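Local coordinates for protein pyridoxamine 5-phosphate-dependent dehydrase (PDB 3B8X) that catalyses the pyridoxal phosphate-dependent removal of the C3'-hydroxyl group from GDP-4-keto-6-deoxy-D-mannose in the biosynthesis of L-colitose for the O-antigen, at residues B[193-198]-B[254-259]; B[166-171]-B[300-305]. The protein carries 1 engineered substitution. All coordinates share one frame; numbering follows the deposited sequence.

Contact 1: residues B[193-198]-B[254-259]; sequences ATMEGG and LEMSGA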
loop_
_atom_site.group_PDB
_atom_site.type_symbol
_atom_site.label_atom_id
_atom_site.label_comp_id
_atom_site.label_asym_id
_atom_site.label_seq_id
_atom_site.Cartn_x
_atom_site.Cartn_y
_atom_site.Cartn_z
ATOM N N ALA B 193 15.630 9.451 2.838
ATOM C CA ALA B 193 14.359 9.754 2.194
ATOM C C ALA B 193 14.311 9.398 0.725
ATOM O O ALA B 193 15.179 9.775 -0.027
ATOM C CB ALA B 193 14.063 11.234 2.403
ATOM N N THR B 194 13.294 8.646 0.311
ATOM C CA THR B 194 13.166 8.207 -1.070
ATOM C C THR B 194 11.766 8.614 -1.546
ATOM O O THR B 194 11.110 7.899 -2.295
ATOM C CB THR B 194 13.292 6.668 -1.122
ATOM O OG1 THR B 194 12.267 6.078 -0.302
ATOM C CG2 THR B 194 14.613 6.253 -0.561
ATOM N N MET B 195 11.314 9.773 -1.094
ATOM C CA MET B 195 9.960 10.275 -1.369
ATOM C C MET B 195 8.991 9.557 -0.405
ATOM O O MET B 195 8.476 10.190 0.504
ATOM C CB MET B 195 9.590 10.164 -2.866
ATOM C CG MET B 195 10.632 10.849 -3.725
ATOM S SD MET B 195 10.117 11.058 -5.446
ATOM C CE MET B 195 10.434 9.493 -6.040
ATOM N N GLU B 196 8.750 8.256 -0.589
ATOM C CA GLU B 196 8.030 7.435 0.368
ATOM C C GLU B 196 8.860 6.152 0.247
ATOM O O GLU B 196 9.544 5.957 -0.774
ATOM C CB GLU B 196 6.577 7.157 -0.068
ATOM C CG GLU B 196 5.639 8.353 0.042
ATOM C CD GLU B 196 4.823 8.423 1.311
ATOM O OE1 GLU B 196 5.025 7.654 2.283
ATOM O OE2 GLU B 196 3.970 9.305 1.347
ATOM N N GLY B 197 8.803 5.267 1.241
ATOM C CA GLY B 197 9.533 4.023 1.087
ATOM C C GLY B 197 9.564 3.319 2.439
ATOM O O GLY B 197 9.560 3.980 3.474
ATOM N N GLY B 198 9.661 1.990 2.391
ATOM C CA GLY B 198 9.780 1.200 3.598
ATOM C C GLY B 198 10.640 -0.028 3.264
ATOM O O GLY B 198 10.987 -0.241 2.120
ATOM N N LEU B 254 8.652 2.312 -6.066
ATOM C CA LEU B 254 8.979 2.710 -7.440
ATOM C C LEU B 254 10.460 2.501 -7.713
ATOM O O LEU B 254 11.276 2.571 -6.793
ATOM C CB LEU B 254 8.632 4.172 -7.655
ATOM C CG LEU B 254 7.112 4.393 -7.664
ATOM C CD1 LEU B 254 6.802 5.856 -7.790
ATOM C CD2 LEU B 254 6.477 3.579 -8.760
ATOM N N GLU B 255 10.830 2.302 -8.979
ATOM C CA GLU B 255 12.254 2.160 -9.283
ATOM C C GLU B 255 13.086 3.404 -8.860
ATOM O O GLU B 255 14.259 3.324 -8.463
ATOM C CB GLU B 255 12.422 1.862 -10.764
ATOM C CG GLU B 255 13.817 1.539 -11.076
ATOM C CD GLU B 255 14.251 0.106 -10.756
ATOM O OE1 GLU B 255 13.857 -0.528 -9.735
ATOM O OE2 GLU B 255 15.076 -0.392 -11.539
ATOM N N MET B 256 12.460 4.580 -8.935
ATOM C CA MET B 256 13.121 5.802 -8.550
ATOM C C MET B 256 13.471 5.769 -7.073
ATOM O O MET B 256 14.535 6.265 -6.677
ATOM C CB MET B 256 12.202 6.995 -8.806
ATOM C CG MET B 256 12.296 7.506 -10.228
ATOM S SD MET B 256 11.060 8.793 -10.230
ATOM C CE MET B 256 10.954 9.300 -11.932
ATOM N N SER B 257 12.560 5.237 -6.261
ATOM C CA SER B 257 12.818 5.199 -4.832
ATOM C C SER B 257 14.048 4.354 -4.507
ATOM O O SER B 257 14.811 4.673 -3.609
ATOM C CB SER B 257 11.620 4.727 -4.050
ATOM O OG SER B 257 10.651 5.760 -4.031
ATOM N N GLY B 258 14.207 3.252 -5.216
ATOM C CA GLY B 258 15.344 2.365 -5.004
ATOM C C GLY B 258 16.632 3.084 -5.458
ATOM O O GLY B 258 17.640 3.031 -4.782
ATOM N N ALA B 259 16.580 3.842 -6.542
ATOM C CA ALA B 259 17.773 4.535 -7.007
ATOM C C ALA B 259 18.213 5.583 -6.018
ATOM O O ALA B 259 19.392 5.677 -5.682
ATOM C CB ALA B 259 17.595 5.131 -8.404
#

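Contact 2: residues B[166-171]-B[300-305]; sequences MGATFN and ESSWFG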
loop_
_atom_site.group_PDB
_atom_site.type_symbol
_atom_site.label_atom_id
_atom_site.label_comp_id
_atom_site.label_asym_id
_atom_site.label_seq_id
_atom_site.Cartn_x
_atom_site.Cartn_y
_atom_site.Cartn_z
ATOM N N MET B 166 16.331 4.139 12.239
ATOM C CA MET B 166 17.334 3.662 11.304
ATOM C C MET B 166 18.702 4.126 11.817
ATOM O O MET B 166 18.844 5.245 12.283
ATOM C CB MET B 166 17.115 4.274 9.926
ATOM C CG MET B 166 18.129 3.747 8.943
ATOM S SD MET B 166 17.850 4.338 7.266
ATOM C CE MET B 166 16.495 3.427 6.699
ATOM N N GLY B 167 19.720 3.279 11.753
ATOM C CA GLY B 167 21.029 3.719 12.225
ATOM C C GLY B 167 21.326 3.599 13.729
ATOM O O GLY B 167 22.445 3.883 14.179
ATOM N N ALA B 168 20.344 3.233 14.527
ATOM C CA ALA B 168 20.622 3.070 15.941
ATOM C C ALA B 168 21.338 1.737 16.088
ATOM O O ALA B 168 21.127 0.831 15.294
ATOM C CB ALA B 168 19.329 3.032 16.733
ATOM N N THR B 169 22.130 1.596 17.153
ATOM C CA THR B 169 22.787 0.320 17.442
ATOM C C THR B 169 22.694 0.012 18.939
ATOM O O THR B 169 22.581 0.925 19.768
ATOM C CB THR B 169 24.248 0.377 17.080
ATOM O OG1 THR B 169 24.893 1.350 17.931
ATOM C CG2 THR B 169 24.392 0.839 15.633
ATOM N N PHE B 170 22.676 -1.273 19.280
ATOM C CA PHE B 170 22.657 -1.693 20.678
ATOM C C PHE B 170 23.597 -2.871 20.793
ATOM O O PHE B 170 23.449 -3.890 20.121
ATOM C CB PHE B 170 21.251 -2.016 21.199
ATOM C CG PHE B 170 21.252 -2.615 22.579
ATOM C CD1 PHE B 170 21.370 -1.794 23.707
ATOM C CD2 PHE B 170 21.152 -3.994 22.757
ATOM C CE1 PHE B 170 21.394 -2.343 24.999
ATOM C CE2 PHE B 170 21.172 -4.562 24.044
ATOM C CZ PHE B 170 21.292 -3.734 25.173
ATOM N N ASN B 171 24.658 -2.667 21.557
ATOM C CA ASN B 171 25.675 -3.702 21.651
ATOM C C ASN B 171 26.282 -4.028 20.266
ATOM O O ASN B 171 26.459 -5.191 19.935
ATOM C CB ASN B 171 25.091 -4.978 22.293
ATOM C CG ASN B 171 24.947 -4.874 23.818
ATOM O OD1 ASN B 171 25.129 -3.805 24.411
ATOM N ND2 ASN B 171 24.601 -5.991 24.453
ATOM N N GLU B 300 23.263 3.178 21.318
ATOM C CA GLU B 300 23.621 4.357 20.537
ATOM C C GLU B 300 22.425 4.808 19.690
ATOM O O GLU B 300 22.097 4.199 18.678
ATOM C CB GLU B 300 24.857 4.111 19.695
ATOM C CG GLU B 300 26.093 4.016 20.566
ATOM C CD GLU B 300 27.378 4.057 19.772
ATOM O OE1 GLU B 300 27.353 4.630 18.660
ATOM O OE2 GLU B 300 28.402 3.513 20.254
ATOM N N SER B 301 21.687 5.768 20.211
ATOM C CA SER B 301 20.490 6.247 19.539
ATOM C C SER B 301 20.807 6.964 18.228
ATOM O O SER B 301 21.885 7.537 18.058
ATOM C CB SER B 301 19.759 7.187 20.514
ATOM O OG SER B 301 18.651 7.845 19.942
ATOM N N SER B 302 19.874 6.925 17.271
ATOM C CA SER B 302 20.093 7.653 16.019
ATOM C C SER B 302 19.334 8.976 16.104
ATOM O O SER B 302 19.290 9.734 15.138
ATOM C CB SER B 302 19.708 6.860 14.750
ATOM O OG SER B 302 18.384 6.326 14.814
ATOM N N TRP B 303 18.756 9.272 17.269
ATOM C CA TRP B 303 18.147 10.581 17.532
ATOM C C TRP B 303 17.296 11.130 16.406
ATOM O O TRP B 303 17.667 12.114 15.746
ATOM C CB TRP B 303 19.264 11.602 17.872
ATOM C CG TRP B 303 19.968 11.254 19.166
ATOM C CD1 TRP B 303 21.159 10.580 19.319
ATOM C CD2 TRP B 303 19.460 11.467 20.493
ATOM N NE1 TRP B 303 21.426 10.373 20.662
ATOM C CE2 TRP B 303 20.394 10.896 21.400
ATOM C CE3 TRP B 303 18.306 12.101 21.006
ATOM C CZ2 TRP B 303 20.223 10.959 22.790
ATOM C CZ3 TRP B 303 18.142 12.183 22.411
ATOM C CH2 TRP B 303 19.108 11.623 23.276
ATOM N N PHE B 304 16.102 10.580 16.243
ATOM C CA PHE B 304 15.232 10.969 15.146
ATOM C C PHE B 304 14.789 12.414 15.342
ATOM O O PHE B 304 14.668 13.201 14.389
ATOM C CB PHE B 304 14.042 10.001 15.153
ATOM C CG PHE B 304 12.942 10.379 14.220
ATOM C CD1 PHE B 304 12.921 9.883 12.917
ATOM C CD2 PHE B 304 11.911 11.184 14.676
ATOM C CE1 PHE B 304 11.876 10.212 12.055
ATOM C CE2 PHE B 304 10.871 11.555 13.850
ATOM C CZ PHE B 304 10.837 11.064 12.516
ATOM N N GLY B 305 14.526 12.746 16.596
ATOM C CA GLY B 305 14.096 14.081 17.001
ATOM C C GLY B 305 14.437 14.281 18.463
ATOM O O GLY B 305 14.929 13.373 19.113
HETATM O O HOH W 1 23.578 5.252 16.366
#

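Contact 1: residues B[193-198]-B[254-259]
M256 and S257, in the first turn of helix 255-286, touch T194 and M195 in the loop that leads into strand 198-202. L254, the helix N-cap residue, packs on L254 of the second subunit, and the contact forms part of the dimer interface. The carboxylate of E255 receives the backbone N-H groups of G33, Y35 and V36. M256 meets the loop at the root of its side chain: its CB is 4.1 Å from M195 CE, which the bend at the end of the M195 chain (chi3 -80°) brings to the helix. S257 carries the polar bond. Its OG, turned beside its own backbone N (chi1 -73°), gives a 2.8 Å hydrogen bond to T194 O, in the carbonyl plane. The same carbonyl takes a weak bond from E196 N, closing a classic gamma turn around M195. T194 CG2 also lies 3.4 Å from S257 O, while T194 OG1 donates to E196 O at 2.8 Å. One serine thus ties the helix start to a sharply folded loop; E196, which forms a salt bridge with R252 of the second subunit, and G197, which touches the bound ligand, probably owe part of their positioning to these buried bonds.

Contact 2: residues B[166-171]-B[300-305]
T169 and E300 form a single antiparallel bridge, a hydrogen-bonded pair, and beyond it on each segment an aromatic ring is covered on one face by a polar side-chain oxygen. On the F170 ring, N171 OD1 stands over the centre. On the W303 indole, S301 OG lies 3.6 Å above the plane, displaced toward the rim. The S301 hydroxyl also accepts the backbone N-H of W303, closing an ST turn; at the indole edge NE1 makes a weak hydrogen bond to E297, and R276, A279 and L283 of helix 255-286 pack on the side chain.

The bridge is reciprocal and nearly straight. T169 N donates to E300 O at 3.0 Å (162° at the hydrogen), and E300 N returns the bond to T169 O at 2.8 Å (172°). The two side chains lie alongside each other, pointing the same way, with T169 OG1 only 3.3 Å from E300 CB. A CA-H...O contact from A168 adds a further approach to E300 O.

Beyond the bridge the pairing gives way to a side-chain link. S302 OG, placed between its own N and carbonyl carbon (chi1 52°), reaches M166 O at 2.8 Å, coming from well above the carbonyl plane rather than along a lone pair. The CB of A168 also lies near this hydroxyl.

In this aspartate aminotransferase-like fold, 166-171 follows strand 157-161 of the large mixed sheet, and its strand 169-170 forms a small hairpin with 173-174; the contact ties this hairpin to the loop ahead of strand 305-310. A water lies within hydrogen-bonding distance of both G167 O (2.8 Å) and E300 O (2.9 Å).

How the contacts relate
Along the chain the segments come in the order 166-171, 193-198, 254-259, 300-305, so contact 2 encloses contact 1. Their centres are 22 Å apart and the nearest atoms about 7 Å, without touching. Helix 255-286 spans the gap: it begins in contact 1, and further along L268 packs on M166 while R276 bonds S301 O at contact 2. H191, two residues ahead of 193-198, bonds S302 O through NE2 and packs on M166. Contact 1 lies at the subunit interface and touches the bound ligand through G197; contact 2 joins, within one chain, the hairpin region that follows strand 157-161 to the loop leading into strand 305-310.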